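Glutathione S-transferase domain (PDB 4HZ2) binds glutathione and probably works as a glutathione-dependent transferase. Local coordinates at residues B[29-34]-B[184-189]; B[37-42]-B[214-219]; B[114-119]-B[180-185]; B[128-133]-B[191-196]. All blocks are in the same frame, centred on the assembly; numbering follows the deposited sequence. Where two conformers were deposited one is given.

The four contacts show how chemistry varies with place in a two-domain fold. Interactions 1 and 2 both join helix 32-43 of the thioredoxin-like domain to the helical domain, yet the first is buried beside glutathione and turns on one tyrosine, whereas the second lies at the surface and relies on an amide, backbone groups and water. Interactions 3 and 4 are buried within the helical domain and share helix 107-137: 114-119 meets 180-185 through apolar side chains, while 128-133 meets 191-196 through a salt bridge. Interactions 1 and 3 also share helix 178-187, and R131 of interaction 4 reaches back to G30 of interaction 1.

Interaction 1: residues B[29-34]-B[184-189]; sequences NGSGNC and FAYTHR. With GSH (glutathione), chain F.
The ring of Y186 receives G32 CA on one face, 3.3 Å above its plane and displaced toward the rim, while CG of N33 sits in plane at its edge. This CH-pi contact lies where the thioredoxin-like domain of a glutathione transferase, at the start of helix 32-43, meets helix 178-187 of the helical domain. The fit is close, since a side chain on G32 would start toward the other helix and collide with the tyrosine. A185 adds a smaller contact, its CB lying 3.5 Å from G32 O.

With CG turned away from its own carbonyl carbon (chi1 -70°), Y186 extends past G32 and places its hydroxyl at the first turn of helix 32-43. There the backbone N of N33 donates to Y186 OH over 3.0 Å, at an N-H...O angle of 149°. The amide plane of N33 stands 76° from the ring, and its ND2 is instead hydrogen-bonded to E124 OE2. A leucine in place of Y186 would probably leave N33 N without its acceptor and open a gap over G32.

On the pocket side, S31 is the N-cap of the helix, its OG accepting from C34 N at 3.1 Å. The residue belongs to the observed glutathione site, as does N33, and Y186 also lines the pocket. Three side-chain atoms gather near the thiol: N33 ND2 and Y186 OH each lie 3.7 Å from glutathione SG2, and S31 OG approaches that sulfur to 3.3 Å.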
# COMPACT_ATOMS: atom_id res chain seq x y z
N ASN B 29 -13.09 -16.30 5.41
CA ASN B 29 -12.27 -17.37 5.97
C ASN B 29 -11.23 -17.78 4.93
O ASN B 29 -11.58 -18.08 3.79
CB ASN B 29 -13.18 -18.55 6.30
CG ASN B 29 -12.50 -19.61 7.14
OD1 ASN B 29 -11.39 -19.39 7.64
ND2 ASN B 29 -13.16 -20.74 7.33
N GLY B 30 -9.95 -17.82 5.32
CA GLY B 30 -8.86 -18.15 4.41
C GLY B 30 -8.07 -16.94 3.89
O GLY B 30 -6.97 -17.08 3.40
N SER B 31 -8.65 -15.76 3.99
CA SER B 31 -7.99 -14.52 3.55
C SER B 31 -6.87 -14.07 4.48
O SER B 31 -7.05 -13.94 5.70
CB SER B 31 -9.01 -13.38 3.49
OG SER B 31 -8.38 -12.10 3.39
N GLY B 32 -5.68 -13.86 3.90
CA GLY B 32 -4.53 -13.36 4.66
C GLY B 32 -4.77 -11.96 5.16
O GLY B 32 -4.34 -11.62 6.27
N ASN B 33 -5.42 -11.12 4.35
CA ASN B 33 -5.69 -9.73 4.80
C ASN B 33 -6.62 -9.73 6.01
O ASN B 33 -6.44 -8.93 6.94
CB ASN B 33 -6.23 -8.85 3.67
CG ASN B 33 -5.16 -8.56 2.63
OD1 ASN B 33 -4.01 -8.26 2.97
ND2 ASN B 33 -5.52 -8.67 1.34
N CYS B 34 -7.59 -10.65 6.02
CA CYS B 34 -8.51 -10.75 7.15
C CYS B 34 -7.81 -11.36 8.36
O CYS B 34 -8.05 -10.94 9.49
CB CYS B 34 -9.73 -11.58 6.73
SG CYS B 34 -10.69 -10.70 5.45
N PHE B 184 3.86 -11.92 6.98
CA PHE B 184 3.64 -13.31 7.35
C PHE B 184 2.28 -13.80 6.82
O PHE B 184 2.13 -14.96 6.42
CB PHE B 184 3.73 -13.48 8.85
CG PHE B 184 3.53 -14.89 9.34
CD1 PHE B 184 4.62 -15.74 9.52
CD2 PHE B 184 2.23 -15.37 9.67
CE1 PHE B 184 4.44 -17.01 10.03
CE2 PHE B 184 2.06 -16.65 10.17
CZ PHE B 184 3.17 -17.47 10.34
N ALA B 185 1.30 -12.88 6.80
CA ALA B 185 -0.09 -13.21 6.48
C ALA B 185 -0.20 -14.14 5.27
O ALA B 185 -0.82 -15.19 5.34
CB ALA B 185 -0.89 -11.92 6.26
N TYR B 186 0.39 -13.74 4.14
CA TYR B 186 0.38 -14.61 2.96
C TYR B 186 1.64 -15.44 2.79
O TYR B 186 1.58 -16.53 2.22
CB TYR B 186 0.11 -13.79 1.68
CG TYR B 186 -1.32 -13.31 1.64
CD1 TYR B 186 -2.36 -14.16 1.27
CD2 TYR B 186 -1.63 -12.01 1.99
CE1 TYR B 186 -3.67 -13.72 1.20
CE2 TYR B 186 -2.93 -11.55 1.94
CZ TYR B 186 -3.95 -12.42 1.56
OH TYR B 186 -5.25 -11.97 1.52
N THR B 187 2.78 -14.95 3.28
CA THR B 187 4.04 -15.68 3.04
C THR B 187 3.99 -17.04 3.71
O THR B 187 4.54 -18.02 3.15
CB THR B 187 5.29 -14.89 3.49
OG1 THR B 187 5.28 -13.60 2.86
CG2 THR B 187 6.57 -15.60 3.05
N HIS B 188 3.35 -17.15 4.87
CA HIS B 188 3.33 -18.46 5.56
C HIS B 188 2.56 -19.52 4.77
O HIS B 188 2.76 -20.71 4.97
CB HIS B 188 2.88 -18.39 7.04
CG HIS B 188 1.40 -18.39 7.27
ND1 HIS B 188 0.61 -17.27 7.05
CD2 HIS B 188 0.58 -19.33 7.81
CE1 HIS B 188 -0.64 -17.53 7.43
NE2 HIS B 188 -0.69 -18.78 7.88
N ARG B 189 1.72 -19.06 3.84
CA ARG B 189 0.95 -19.97 3.01
C ARG B 189 1.44 -19.91 1.55
O ARG B 189 0.69 -20.22 0.62
CB ARG B 189 -0.55 -19.63 3.11
CG ARG B 189 -1.12 -19.69 4.53
CD ARG B 189 -0.88 -21.01 5.24
NE ARG B 189 -1.39 -22.11 4.44
CZ ARG B 189 -0.75 -23.25 4.19
NH1 ARG B 189 0.42 -23.52 4.74
NH2 ARG B 189 -1.32 -24.16 3.40
N1 GSH F . -5.77 -3.04 0.45
CA1 GSH F . -6.80 -3.99 1.00
C1 GSH F . -6.42 -4.49 2.37
O11 GSH F . -7.31 -4.59 3.26
O12 GSH F . -5.20 -4.81 2.59
CB1 GSH F . -7.02 -5.19 0.08
CG1 GSH F . -8.08 -6.08 0.70
CD1 GSH F . -8.66 -7.05 -0.30
OE1 GSH F . -8.14 -7.19 -1.42
N2 GSH F . -9.73 -7.75 0.12
CA2 GSH F . -10.36 -8.77 -0.72
C2 GSH F . -11.76 -8.37 -1.09
O2 GSH F . -12.51 -7.84 -0.24
CB2 GSH F . -10.21 -10.16 -0.05
SG2 GSH F . -8.50 -10.62 0.49
N3 GSH F . -12.16 -8.60 -2.35
CA3 GSH F . -12.97 -7.64 -3.10
C3 GSH F . -14.37 -8.09 -3.42
O31 GSH F . -15.17 -7.27 -3.94
O32 GSH F . -14.70 -9.28 -3.18

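Interaction 2: residues B[37-42]-B[214-219]; sequences AAQILS and PGINLI
The side chain of Q39 runs at about a right angle to that of I216, while its amide plane lies only 23° from that of N217. The contact is a domain interface of the glutathione transferase fold: helix 32-43 of the thioredoxin-like domain faces the irregular segment that follows helix 201-211 of the helical domain. CG of Q39 is anti to the backbone N (chi1 -176°), and a bend at chi2 then swings the amide across to the loop backbone.

Both ends of that amide are engaged, which fixes its rotation. OE1 of Q39 accepts from N217 N at 3.0 Å, in the carbonyl plane and on a lone pair, with an almost straight N-H...O angle of 174°. NE2 of Q39 donates to G215 O at 2.9 Å, approaching at a tilt from that carbonyl plane. One side chain thus supplies a donor and an acceptor to backbone groups on either side of I216. I216 CD1 packs against Q39 CD at 3.8 Å, and beyond the contact this isoleucine also touches L181 of helix 178-187.

Water fills in at the more exposed margin. One molecule accepts from N217 ND2 and gives a weak bond to Q39 OE1. A second has a doubtful link to S42, which adopts two conformers, but donates to G215 O at 2.7 Å.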
# COMPACT_ATOMS: atom_id res chain seq x y z
N ALA B 37 -6.17 -8.74 10.56
CA ALA B 37 -7.07 -8.05 11.48
C ALA B 37 -7.36 -8.93 12.69
O ALA B 37 -7.24 -8.47 13.84
CB ALA B 37 -8.39 -7.63 10.80
N ALA B 38 -7.76 -10.19 12.47
CA ALA B 38 -8.04 -11.08 13.59
C ALA B 38 -6.80 -11.25 14.48
O ALA B 38 -6.89 -11.26 15.73
CB ALA B 38 -8.56 -12.43 13.12
N GLN B 39 -5.64 -11.42 13.84
CA GLN B 39 -4.44 -11.69 14.60
C GLN B 39 -4.03 -10.52 15.48
O GLN B 39 -3.65 -10.73 16.65
CB GLN B 39 -3.29 -12.03 13.63
CG GLN B 39 -1.98 -12.42 14.30
CD GLN B 39 -2.10 -13.73 15.07
OE1 GLN B 39 -1.93 -14.85 14.51
NE2 GLN B 39 -2.40 -13.62 16.35
N ILE B 40 -4.08 -9.28 14.97
CA ILE B 40 -3.70 -8.15 15.83
C ILE B 40 -4.75 -7.91 16.93
O ILE B 40 -4.40 -7.52 18.04
CB ILE B 40 -3.44 -6.86 15.03
CG1 ILE B 40 -2.68 -5.85 15.87
CG2 ILE B 40 -4.73 -6.29 14.44
CD1 ILE B 40 -1.29 -6.32 16.28
N LEU B 41 -6.03 -8.13 16.63
CA LEU B 41 -7.06 -8.02 17.69
C LEU B 41 -6.82 -9.02 18.82
O LEU B 41 -6.91 -8.70 20.02
CB LEU B 41 -8.47 -8.17 17.11
CG LEU B 41 -8.90 -7.00 16.24
CD1 LEU B 41 -10.31 -7.20 15.70
CD2 LEU B 41 -8.84 -5.71 17.04
N SER B 42 -6.50 -10.25 18.45
CA SER B 42 -6.26 -11.27 19.47
C SER B 42 -4.98 -10.95 20.25
O SER B 42 -4.97 -11.09 21.48
CB SER B 42 -6.25 -12.69 18.87
OG SER B 42 -5.09 -12.95 18.10
N PRO B 214 4.39 -16.48 20.86
CA PRO B 214 3.16 -16.68 21.60
C PRO B 214 1.97 -15.94 20.97
O PRO B 214 2.10 -14.78 20.57
CB PRO B 214 3.47 -16.10 22.99
CG PRO B 214 4.96 -16.13 23.10
CD PRO B 214 5.47 -15.95 21.70
N GLY B 215 0.84 -16.62 20.84
CA GLY B 215 -0.37 -15.97 20.33
C GLY B 215 -0.56 -15.98 18.82
O GLY B 215 -1.63 -15.59 18.35
N ILE B 216 0.45 -16.43 18.06
CA ILE B 216 0.33 -16.47 16.60
C ILE B 216 -0.32 -17.78 16.16
O ILE B 216 0.09 -18.88 16.59
CB ILE B 216 1.73 -16.32 15.91
CG1 ILE B 216 2.37 -14.99 16.30
CG2 ILE B 216 1.61 -16.44 14.40
CD1 ILE B 216 1.64 -13.76 15.83
N ASN B 217 -1.32 -17.65 15.29
CA ASN B 217 -2.05 -18.78 14.72
C ASN B 217 -1.90 -18.80 13.21
O ASN B 217 -1.87 -17.75 12.57
CB ASN B 217 -3.53 -18.65 15.07
CG ASN B 217 -3.73 -18.20 16.50
OD1 ASN B 217 -3.42 -18.97 17.43
ND2 ASN B 217 -4.24 -16.96 16.71
N LEU B 218 -1.84 -19.99 12.64
CA LEU B 218 -1.72 -20.17 11.20
C LEU B 218 -3.08 -20.25 10.52
O LEU B 218 -4.08 -20.65 11.14
CB LEU B 218 -0.94 -21.44 10.89
CG LEU B 218 0.37 -21.65 11.67
CD1 LEU B 218 1.05 -22.97 11.29
CD2 LEU B 218 1.31 -20.47 11.41
N ILE B 219 -3.12 -19.85 9.25
CA ILE B 219 -4.28 -20.15 8.42
C ILE B 219 -4.19 -21.62 8.01
O ILE B 219 -3.19 -22.06 7.40
CB ILE B 219 -4.34 -19.24 7.15
CG1 ILE B 219 -4.32 -17.76 7.56
CG2 ILE B 219 -5.59 -19.57 6.31
CD1 ILE B 219 -4.20 -16.80 6.36
O HOH W 1 -5.01 -15.57 13.87
O HOH W 2 -3.11 -13.97 19.87

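Interaction 3: residues B[114-119]-B[180-185]; sequences EWLFFE and DLALFA
L183, in one of its two conformers, spreads its two methyl groups over different neighbours on helix 107-137. CD1 meets W115 CE3 obliquely at 3.7 Å, while CD2 comes to the edge of the F118 ring, 3.9 Å from CE2. CD2 also lies 3.6 Å from CG of E119, whose aliphatic part slides past the leucine in the opposite direction. The branch lies among two aromatic rings and the methylenes of a glutamate, and it crosses each ring's side chain at about a right angle.

E119 can serve this apolar role because its chain bends at chi2 (-100°), turning the carboxylate aside from L183. Its OE2 forms a salt bridge with K36 on helix 32-43, and OE1 accepts from N89, so both oxygens of the buried acid have partners. A182 makes the tightest carbon contact: its CB is 3.4 Å from L116 CD2, less than the usual van der Waals distance.

Another side of helix 107-137 meets the second subunit, where F117 stacks on F117 of that chain. The segments 114-119 and 180-185 run nearly parallel, at 19°, with their axes 9.3 Å apart, a side-by-side pairing within the all-helical C-terminal domain of the glutathione transferase fold.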
# COMPACT_ATOMS: atom_id res chain seq x y z
N GLU B 114 7.63 1.29 5.73
CA GLU B 114 8.22 0.86 4.45
C GLU B 114 7.82 -0.57 4.10
O GLU B 114 7.40 -0.84 2.97
CB GLU B 114 9.74 1.01 4.46
CG GLU B 114 10.19 2.44 4.56
CD GLU B 114 11.69 2.55 4.68
OE1 GLU B 114 12.32 1.50 4.96
OE2 GLU B 114 12.24 3.67 4.52
N TRP B 115 7.93 -1.48 5.06
CA TRP B 115 7.53 -2.86 4.80
C TRP B 115 6.03 -2.97 4.53
O TRP B 115 5.60 -3.81 3.72
CB TRP B 115 7.94 -3.80 5.94
CG TRP B 115 9.39 -4.03 6.02
CD1 TRP B 115 10.23 -3.72 7.07
CD2 TRP B 115 10.19 -4.74 5.06
NE1 TRP B 115 11.52 -4.14 6.77
CE2 TRP B 115 11.50 -4.81 5.58
CE3 TRP B 115 9.92 -5.34 3.82
CZ2 TRP B 115 12.56 -5.38 4.86
CZ3 TRP B 115 10.98 -5.95 3.11
CH2 TRP B 115 12.28 -5.97 3.65
N LEU B 116 5.21 -2.16 5.21
CA LEU B 116 3.76 -2.26 4.97
C LEU B 116 3.40 -1.80 3.55
O LEU B 116 2.50 -2.38 2.93
CB LEU B 116 2.97 -1.41 5.99
CG LEU B 116 3.12 -1.78 7.47
CD1 LEU B 116 2.30 -0.84 8.33
CD2 LEU B 116 2.66 -3.23 7.71
N PHE B 117 4.06 -0.74 3.04
CA PHE B 117 3.75 -0.32 1.68
C PHE B 117 4.36 -1.27 0.64
O PHE B 117 3.73 -1.57 -0.39
CB PHE B 117 4.12 1.16 1.43
CG PHE B 117 3.24 2.10 2.18
CD1 PHE B 117 1.91 2.25 1.82
CD2 PHE B 117 3.73 2.77 3.28
CE1 PHE B 117 1.05 3.10 2.54
CE2 PHE B 117 2.90 3.61 4.03
CZ PHE B 117 1.55 3.79 3.65
N PHE B 118 5.57 -1.77 0.93
CA PHE B 118 6.12 -2.85 0.13
C PHE B 118 5.15 -4.02 0.04
O PHE B 118 4.90 -4.58 -1.05
CB PHE B 118 7.49 -3.31 0.66
CG PHE B 118 7.96 -4.63 0.11
CD1 PHE B 118 8.65 -4.70 -1.10
CD2 PHE B 118 7.78 -5.81 0.85
CE1 PHE B 118 9.11 -5.93 -1.58
CE2 PHE B 118 8.23 -7.03 0.38
CZ PHE B 118 8.92 -7.09 -0.83
N GLU B 119 4.59 -4.40 1.19
CA GLU B 119 3.66 -5.51 1.19
C GLU B 119 2.47 -5.25 0.24
O GLU B 119 2.04 -6.12 -0.53
CB GLU B 119 3.18 -5.85 2.62
CG GLU B 119 2.38 -7.12 2.66
CD GLU B 119 0.85 -6.88 2.71
OE1 GLU B 119 0.42 -5.73 2.90
OE2 GLU B 119 0.08 -7.85 2.55
N ASP B 180 6.38 -7.73 10.47
CA ASP B 180 6.44 -9.19 10.34
C ASP B 180 5.05 -9.77 10.14
O ASP B 180 4.85 -10.66 9.32
CB ASP B 180 7.15 -9.86 11.51
CG ASP B 180 8.51 -9.26 11.78
OD1 ASP B 180 9.51 -9.60 11.06
OD2 ASP B 180 8.61 -8.38 12.65
N LEU B 181 4.07 -9.31 10.92
CA LEU B 181 2.70 -9.82 10.77
C LEU B 181 2.17 -9.58 9.34
O LEU B 181 1.60 -10.50 8.74
CB LEU B 181 1.74 -9.18 11.80
CG LEU B 181 2.03 -9.41 13.29
CD1 LEU B 181 0.93 -8.80 14.18
CD2 LEU B 181 2.18 -10.91 13.57
N ALA B 182 2.36 -8.37 8.82
CA ALA B 182 1.81 -8.02 7.52
C ALA B 182 2.36 -8.93 6.41
O ALA B 182 1.61 -9.34 5.53
CB ALA B 182 2.05 -6.56 7.15
N LEU B 183 3.66 -9.24 6.46
CA LEU B 183 4.27 -10.09 5.42
C LEU B 183 4.10 -11.58 5.71
O LEU B 183 4.16 -12.42 4.79
CB LEU B 183 5.73 -9.69 5.16
CG LEU B 183 5.80 -8.40 4.31
CD1 LEU B 183 7.03 -7.56 4.60
CD2 LEU B 183 5.65 -8.68 2.82
N PHE B 184 3.86 -11.92 6.98
CA PHE B 184 3.64 -13.31 7.35
C PHE B 184 2.28 -13.80 6.82
O PHE B 184 2.13 -14.96 6.42
CB PHE B 184 3.73 -13.48 8.85
CG PHE B 184 3.53 -14.89 9.34
CD1 PHE B 184 4.62 -15.74 9.52
CD2 PHE B 184 2.23 -15.37 9.67
CE1 PHE B 184 4.44 -17.01 10.03
CE2 PHE B 184 2.06 -16.65 10.17
CZ PHE B 184 3.17 -17.47 10.34
N ALA B 185 1.30 -12.88 6.80
CA ALA B 185 -0.09 -13.21 6.48
C ALA B 185 -0.20 -14.14 5.27
O ALA B 185 -0.82 -15.19 5.34
CB ALA B 185 -0.89 -11.92 6.26

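Interaction 4: residues B[128-133]-B[191-196]; sequences AVARYL and EEADFD
Charge pairing joins R131 to E192: NE donates to OE1 over 2.8 Å, forming a hydrogen-bonded salt bridge with an N-H...O angle of 151°. The side chains lie alongside each other and point the same way, with guanidinium and carboxylate planes 27° apart. R131 CG is anti to the backbone N (chi1 164°), and the chain stays extended as far as NE, bringing this N-H beside the acid. The glutamate oxygen is approached almost end-on to its C-O bond.

A water reinforces the pair, accepting from R131 NH2 and donating to E192 OE1 at 2.7 Å. The other carboxylate oxygen, E192 OE2, forms a salt bridge with R189, making the acid a shared partner of two arginines.

These bonds tie helix 107-137 of the helical domain of the glutathione transferase fold to the segment between helices 178-187 and 201-211. R131 also reaches the thioredoxin-like domain, where NH2 donates to G30 O. A methionine in place of R131 would probably leave G30 O without this donor and E192 OE1 without its charged mate.

Apolar contacts occupy the base of the arrangement. CB of A130 meets CB of A193 at 3.9 Å, and the methylene CG of R131 packs 3.8 Å from E192 CB. Between the backbones there is a nearly straight CA-H...O contact, R131 CA lying 3.4 Å from E192 O.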
# COMPACT_ATOMS: atom_id res chain seq x y z
N ALA B 128 -0.65 -13.15 -2.79
CA ALA B 128 -2.03 -13.38 -2.38
C ALA B 128 -2.87 -13.74 -3.60
O ALA B 128 -3.69 -14.66 -3.56
CB ALA B 128 -2.57 -12.15 -1.69
N VAL B 129 -2.66 -13.01 -4.69
CA VAL B 129 -3.44 -13.25 -5.90
C VAL B 129 -3.19 -14.64 -6.50
O VAL B 129 -4.14 -15.34 -6.86
CB VAL B 129 -3.22 -12.13 -6.94
CG1 VAL B 129 -3.92 -12.46 -8.26
CG2 VAL B 129 -3.72 -10.80 -6.35
N ALA B 130 -1.92 -15.06 -6.61
CA ALA B 130 -1.63 -16.40 -7.13
C ALA B 130 -2.25 -17.49 -6.25
O ALA B 130 -2.81 -18.47 -6.76
CB ALA B 130 -0.13 -16.62 -7.28
N ARG B 131 -2.15 -17.34 -4.94
CA ARG B 131 -2.80 -18.29 -4.01
C ARG B 131 -4.33 -18.33 -4.24
O ARG B 131 -4.95 -19.41 -4.26
CB ARG B 131 -2.47 -17.96 -2.55
CG ARG B 131 -3.38 -18.64 -1.52
CD ARG B 131 -2.77 -18.42 -0.15
NE ARG B 131 -3.47 -18.96 1.01
CZ ARG B 131 -4.45 -18.33 1.66
NH1 ARG B 131 -4.89 -17.16 1.19
NH2 ARG B 131 -4.98 -18.88 2.76
N TYR B 132 -4.93 -17.16 -4.43
CA TYR B 132 -6.35 -17.06 -4.69
C TYR B 132 -6.76 -17.78 -5.98
O TYR B 132 -7.66 -18.63 -6.00
CB TYR B 132 -6.76 -15.59 -4.73
CG TYR B 132 -8.24 -15.40 -4.89
CD1 TYR B 132 -9.11 -15.63 -3.83
CD2 TYR B 132 -8.78 -15.00 -6.10
CE1 TYR B 132 -10.47 -15.45 -3.97
CE2 TYR B 132 -10.14 -14.83 -6.26
CZ TYR B 132 -10.98 -15.05 -5.19
OH TYR B 132 -12.33 -14.88 -5.34
N LEU B 133 -6.02 -17.51 -7.06
CA LEU B 133 -6.36 -18.09 -8.35
C LEU B 133 -6.08 -19.60 -8.41
O LEU B 133 -6.89 -20.33 -8.97
CB LEU B 133 -5.64 -17.38 -9.51
CG LEU B 133 -5.93 -15.88 -9.65
CD1 LEU B 133 -5.04 -15.27 -10.74
CD2 LEU B 133 -7.41 -15.60 -9.94
N GLU B 191 3.19 -21.76 -0.24
CA GLU B 191 3.08 -23.01 -0.99
C GLU B 191 1.80 -23.06 -1.83
O GLU B 191 1.76 -23.66 -2.91
CB GLU B 191 3.18 -24.23 -0.06
CG GLU B 191 1.94 -24.41 0.82
CD GLU B 191 2.12 -25.45 1.92
OE1 GLU B 191 1.99 -25.08 3.11
OE2 GLU B 191 2.40 -26.62 1.59
N GLU B 192 0.74 -22.43 -1.33
CA GLU B 192 -0.54 -22.39 -2.07
C GLU B 192 -0.51 -21.44 -3.27
O GLU B 192 -1.43 -21.45 -4.11
CB GLU B 192 -1.73 -22.08 -1.12
CG GLU B 192 -1.99 -23.23 -0.16
CD GLU B 192 -2.98 -22.91 0.94
OE1 GLU B 192 -3.25 -21.73 1.20
OE2 GLU B 192 -3.48 -23.85 1.57
N ALA B 193 0.55 -20.64 -3.35
CA ALA B 193 0.78 -19.77 -4.49
C ALA B 193 1.87 -20.37 -5.38
O ALA B 193 2.39 -19.70 -6.26
CB ALA B 193 1.18 -18.36 -4.03
N ASP B 194 2.21 -21.63 -5.12
CA ASP B 194 3.21 -22.38 -5.88
C ASP B 194 4.62 -21.82 -5.69
O ASP B 194 5.47 -21.88 -6.62
CB ASP B 194 2.83 -22.46 -7.36
CG ASP B 194 1.93 -23.66 -7.68
OD1 ASP B 194 1.53 -24.40 -6.76
OD2 ASP B 194 1.63 -23.87 -8.87
N PHE B 195 4.90 -21.30 -4.48
CA PHE B 195 6.26 -20.92 -4.10
C PHE B 195 6.82 -21.92 -3.10
O PHE B 195 6.20 -22.22 -2.08
CB PHE B 195 6.33 -19.50 -3.51
CG PHE B 195 6.03 -18.42 -4.51
CD1 PHE B 195 7.00 -17.98 -5.40
CD2 PHE B 195 4.77 -17.84 -4.56
CE1 PHE B 195 6.72 -16.98 -6.33
CE2 PHE B 195 4.48 -16.84 -5.46
CZ PHE B 195 5.45 -16.42 -6.36
N ASP B 196 8.01 -22.43 -3.38
CA ASP B 196 8.66 -23.36 -2.47
C ASP B 196 9.65 -22.60 -1.57
O ASP B 196 10.71 -22.18 -2.02
CB ASP B 196 9.33 -24.47 -3.27
CG ASP B 196 10.19 -25.38 -2.40
OD1 ASP B 196 10.10 -25.30 -1.16
OD2 ASP B 196 10.95 -26.18 -2.98
O HOH W 3 -4.15 -21.53 3.75